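Local coordinates for exopolysaccharide biosynthesis protein (Pantoea stewartii subsp. stewartii DC283, PDB 6TGF) that modifies the glycan biofilm of the bacterium, probably as a hydrolase, with a trimeric, bacteriophage tailspike-like parallel beta-helix fold, at residues Q678-H683 with A687-N692; E715-V720 with T726-Y731. One frame throughout, in Å; residues are numbered along the deposited sequence.

Contact 1: Q678-H683 with A687-N692; sequences QRFSLH and AGVGAN
Ala687, just before strand 688-691, turns its carbonyl to the first strand: its O lies 3.3 Å from His683 CB, while the imidazole of His683 turns off to give NE2 to the Gly610 carbonyl of the second subunit. Gly688 then faces His683 in a non-hydrogen-bonded pair, the two CA atoms 3.9 Å apart. Val689 and Leu682 form the well-bonded end of the ladder. Val689 N reaches Leu682 O at 2.8 Å in a nearly straight bond (172°), and Leu682 N returns to Val689 O at 2.9 Å; beside them CG1 of Val689 rests against CB of Leu682. At Gly690 the bare backbone becomes a floor for an aromatic ring. CG of Phe680 stands between its own backbone N and carbonyl carbon (chi1 85°), which folds the phenyl over the opposite strand, and Gly690 CA sits 3.7 Å from the ring centroid in a CH-pi contact over the face. The same face runs on over Ala691 N, while CB of Ala691 meets CE2 at 3.5 Å and CG2 of Val689 approaches CZ. Ala691 also exchanges two weak backbone bonds with Phe680, and its O takes a CA-H...O contact from Arg679. Asn692 ends the segment with its side-chain OD1 accepting from Asp696 N; the extended Arg679 side chain forms a salt bridge through NH2 with Glu693 of its own chain and bonds the Thr573 carbonyl of the second subunit. Strand 688-691 is the middle of a three-stranded antiparallel sheet, flanked by 680-683 and 697-704; Phe680 touches Ser607 of strand 602-610, and Leu682 and His683 continue the ladder into the second subunit.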
# COMPACT_ATOMS: atom_id res chain seq x y z
N GLN B 678 -24.65 49.31 -16.75
CA GLN B 678 -23.21 49.67 -16.68
C GLN B 678 -23.01 50.67 -15.53
O GLN B 678 -23.42 51.83 -15.69
CB GLN B 678 -22.74 50.27 -18.01
CG GLN B 678 -22.95 49.35 -19.20
CD GLN B 678 -22.62 50.01 -20.51
OE1 GLN B 678 -23.36 49.88 -21.49
NE2 GLN B 678 -21.52 50.73 -20.55
N ARG B 679 -22.41 50.22 -14.43
CA ARG B 679 -22.18 51.04 -13.21
C ARG B 679 -20.88 50.61 -12.52
O ARG B 679 -20.53 49.42 -12.61
CB ARG B 679 -23.33 50.86 -12.20
CG ARG B 679 -24.72 51.16 -12.74
CD ARG B 679 -25.78 50.63 -11.80
NE ARG B 679 -27.13 50.88 -12.29
CZ ARG B 679 -28.24 50.44 -11.70
NH1 ARG B 679 -28.17 49.72 -10.58
NH2 ARG B 679 -29.42 50.72 -12.22
N PHE B 680 -20.22 51.55 -11.84
CA PHE B 680 -19.22 51.29 -10.78
C PHE B 680 -19.50 52.24 -9.60
O PHE B 680 -20.36 53.13 -9.73
CB PHE B 680 -17.79 51.36 -11.33
CG PHE B 680 -17.16 52.73 -11.39
CD1 PHE B 680 -16.46 53.24 -10.31
CD2 PHE B 680 -17.24 53.49 -12.55
CE1 PHE B 680 -15.86 54.49 -10.38
CE2 PHE B 680 -16.64 54.74 -12.61
CZ PHE B 680 -15.96 55.24 -11.53
N SER B 681 -18.80 52.02 -8.49
CA SER B 681 -19.05 52.71 -7.20
C SER B 681 -17.89 52.43 -6.23
O SER B 681 -17.93 51.38 -5.56
CB SER B 681 -20.38 52.29 -6.62
OG SER B 681 -20.49 52.66 -5.25
N LEU B 682 -16.91 53.34 -6.18
CA LEU B 682 -15.75 53.29 -5.25
C LEU B 682 -15.92 54.42 -4.22
O LEU B 682 -15.85 55.60 -4.63
CB LEU B 682 -14.46 53.44 -6.05
CG LEU B 682 -13.16 53.41 -5.25
CD1 LEU B 682 -13.00 52.09 -4.50
CD2 LEU B 682 -11.96 53.64 -6.15
N HIS B 683 -16.14 54.08 -2.95
CA HIS B 683 -16.44 55.04 -1.86
C HIS B 683 -15.88 54.54 -0.52
O HIS B 683 -15.16 53.52 -0.52
CB HIS B 683 -17.95 55.30 -1.79
CG HIS B 683 -18.76 54.09 -1.47
ND1 HIS B 683 -18.93 53.62 -0.18
CD2 HIS B 683 -19.47 53.25 -2.27
CE1 HIS B 683 -19.69 52.55 -0.20
NE2 HIS B 683 -20.04 52.30 -1.46
N ALA B 687 -18.07 59.64 1.20
CA ALA B 687 -17.71 60.28 -0.09
C ALA B 687 -17.14 59.22 -1.04
O ALA B 687 -16.77 58.13 -0.56
CB ALA B 687 -16.73 61.39 0.15
N GLY B 688 -17.07 59.53 -2.34
CA GLY B 688 -16.47 58.65 -3.36
C GLY B 688 -16.84 59.05 -4.78
O GLY B 688 -17.27 60.20 -4.99
N VAL B 689 -16.68 58.10 -5.71
CA VAL B 689 -16.84 58.30 -7.18
C VAL B 689 -17.56 57.08 -7.76
O VAL B 689 -17.46 55.99 -7.14
CB VAL B 689 -15.47 58.55 -7.85
CG1 VAL B 689 -14.48 57.43 -7.58
CG2 VAL B 689 -15.60 58.81 -9.34
N GLY B 690 -18.26 57.25 -8.88
CA GLY B 690 -18.96 56.17 -9.61
C GLY B 690 -19.30 56.58 -11.03
O GLY B 690 -18.80 57.63 -11.48
N ALA B 691 -20.11 55.77 -11.72
CA ALA B 691 -20.67 56.05 -13.06
C ALA B 691 -22.00 55.31 -13.20
O ALA B 691 -22.14 54.23 -12.60
CB ALA B 691 -19.68 55.64 -14.13
N ASN B 692 -22.96 55.88 -13.94
CA ASN B 692 -24.32 55.29 -14.14
C ASN B 692 -24.48 54.87 -15.60
O ASN B 692 -23.61 55.21 -16.43
CB ASN B 692 -25.42 56.24 -13.65
CG ASN B 692 -25.69 57.41 -14.57
OD1 ASN B 692 -25.04 57.58 -15.60
ND2 ASN B 692 -26.66 58.24 -14.20

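Contact 2: E715-V720 with T726-Y731; sequences EGFVSV and TVALPY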
# COMPACT_ATOMS: atom_id res chain seq x y z
N GLU B 715 -10.26 80.43 -6.62
CA GLU B 715 -8.97 80.60 -5.89
C GLU B 715 -7.82 80.16 -6.81
O GLU B 715 -6.82 80.90 -6.89
CB GLU B 715 -8.96 79.79 -4.59
CG GLU B 715 -7.61 79.78 -3.89
CD GLU B 715 -7.62 79.28 -2.46
OE1 GLU B 715 -8.45 78.40 -2.15
OE2 GLU B 715 -6.80 79.76 -1.66
N GLY B 716 -7.97 79.00 -7.46
CA GLY B 716 -6.97 78.44 -8.39
C GLY B 716 -7.58 77.40 -9.32
O GLY B 716 -8.83 77.32 -9.38
N PHE B 717 -6.73 76.65 -10.02
CA PHE B 717 -7.12 75.60 -11.00
C PHE B 717 -6.19 74.38 -10.85
O PHE B 717 -5.11 74.52 -10.24
CB PHE B 717 -7.03 76.13 -12.43
CG PHE B 717 -7.87 77.36 -12.69
CD1 PHE B 717 -7.40 78.62 -12.37
CD2 PHE B 717 -9.13 77.25 -13.27
CE1 PHE B 717 -8.17 79.75 -12.61
CE2 PHE B 717 -9.89 78.38 -13.50
CZ PHE B 717 -9.42 79.62 -13.18
N VAL B 718 -6.61 73.24 -11.40
CA VAL B 718 -5.78 72.01 -11.56
C VAL B 718 -6.01 71.46 -12.98
O VAL B 718 -7.16 71.50 -13.45
CB VAL B 718 -6.09 70.96 -10.48
CG1 VAL B 718 -5.57 71.39 -9.12
CG2 VAL B 718 -7.57 70.61 -10.40
N SER B 719 -4.94 70.99 -13.63
CA SER B 719 -4.97 70.38 -14.98
C SER B 719 -5.69 69.03 -14.91
O SER B 719 -5.21 68.15 -14.16
CB SER B 719 -3.58 70.24 -15.55
OG SER B 719 -3.61 69.57 -16.80
N VAL B 720 -6.79 68.88 -15.64
CA VAL B 720 -7.61 67.62 -15.72
C VAL B 720 -7.93 67.35 -17.19
O VAL B 720 -8.31 68.31 -17.89
CB VAL B 720 -8.89 67.73 -14.86
CG1 VAL B 720 -9.66 66.42 -14.82
CG2 VAL B 720 -8.59 68.20 -13.45
N THR B 726 -7.28 68.35 -22.46
CA THR B 726 -6.64 68.90 -21.24
C THR B 726 -7.23 70.29 -20.96
O THR B 726 -7.04 71.19 -21.81
CB THR B 726 -5.11 68.97 -21.38
OG1 THR B 726 -4.67 67.77 -22.03
CG2 THR B 726 -4.41 69.12 -20.05
N VAL B 727 -7.91 70.45 -19.82
CA VAL B 727 -8.60 71.71 -19.41
C VAL B 727 -8.24 72.03 -17.96
O VAL B 727 -7.57 71.20 -17.31
CB VAL B 727 -10.12 71.61 -19.62
CG1 VAL B 727 -10.48 71.37 -21.08
CG2 VAL B 727 -10.75 70.53 -18.74
N ALA B 728 -8.68 73.20 -17.47
CA ALA B 728 -8.45 73.69 -16.09
C ALA B 728 -9.73 73.51 -15.26
O ALA B 728 -10.72 74.21 -15.56
CB ALA B 728 -8.02 75.14 -16.13
N LEU B 729 -9.71 72.62 -14.27
CA LEU B 729 -10.82 72.42 -13.31
C LEU B 729 -10.73 73.50 -12.23
O LEU B 729 -9.77 73.52 -11.46
CB LEU B 729 -10.75 71.02 -12.69
CG LEU B 729 -12.04 70.54 -12.03
CD1 LEU B 729 -13.05 70.08 -13.08
CD2 LEU B 729 -11.76 69.42 -11.04
N PRO B 730 -11.72 74.42 -12.14
CA PRO B 730 -11.65 75.53 -11.19
C PRO B 730 -12.03 75.08 -9.77
O PRO B 730 -12.62 74.03 -9.63
CB PRO B 730 -12.69 76.51 -11.74
CG PRO B 730 -13.74 75.60 -12.35
CD PRO B 730 -12.96 74.44 -12.93
N TYR B 731 -11.69 75.89 -8.77
CA TYR B 731 -12.05 75.67 -7.35
C TYR B 731 -12.02 77.00 -6.59
O TYR B 731 -11.15 77.84 -6.87
CB TYR B 731 -11.14 74.60 -6.73
CG TYR B 731 -9.68 74.97 -6.61
CD1 TYR B 731 -9.22 75.74 -5.56
CD2 TYR B 731 -8.75 74.50 -7.53
CE1 TYR B 731 -7.88 76.06 -5.43
CE2 TYR B 731 -7.41 74.81 -7.41
CZ TYR B 731 -6.97 75.60 -6.36
OH TYR B 731 -5.64 75.91 -6.25
O HOH W 1 -3.87 74.64 -7.87
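Tyr731 lays its ring over the backbone of Gly716, and this is a closely packed part of the hairpin. With CG held between backbone N and carbonyl carbon (chi1 66°), the phenol swings back across the neighbouring strand, so that Gly716 CA lies 3.9 Å from the ring centroid in a CH-pi contact over the face; Gly716, lacking a side chain, lets the ring come down on the main chain. Gly716 O lies over the same ring and accepts the bond from Tyr731 N. Farther along, CG2 of Val720 presses on CB of Leu729 at 3.6 Å, and CG2 of Val718 meets that same CB at 3.9 Å, so two valines converge on one methylene. On the other face, Phe717 carries CD2 to CB of Ala728 at 3.7 Å and CE2 to CB of Pro730 at 3.8 Å. The paired bonds of Val720 with Val727 are short and nearly straight, Val720 N reaching Val727 O at 176°.

The outer rim of the same phenol is looser. There the exposed side chain of Glu715 only skirts the ring, CB 4.0 Å from CE1 of Tyr731, with carboxylate and ring planes 57° apart. A water at the ring edge links Tyr731 OH to Phe717 O, to which it donates. Thr726, partly exposed, sits at the other end of the ladder with CG2 against OG of Ser719, a hydroxyl bonded to Asp696 of the third subunit. Glu715 N and Gly716 N both bond weakly to Tyr731 O, the signature of a classic beta bulge in a twisted antiparallel beta hairpin.

In the fold
The two hairpins follow one another along the chain, contact 1 closing before contact 2 opens, with strand 697-704 between them. Their centres are 22 Å apart and their nearest atoms about 11 Å, so they do not touch. Within the chain each belongs to its own small antiparallel sheet, and both lie toward the C-terminal end of an elongated chain, about 60 and 77 Å from its centre, beyond the parallel beta-helix. What they share is the trimer: in both, strands pair with those of another subunit, and Asp696, just past contact 1, bonds Ser719 of contact 2 in a neighbouring subunit. This pairing between subunits is consistent with a C-terminal region that helps hold the tailspike-like trimer together.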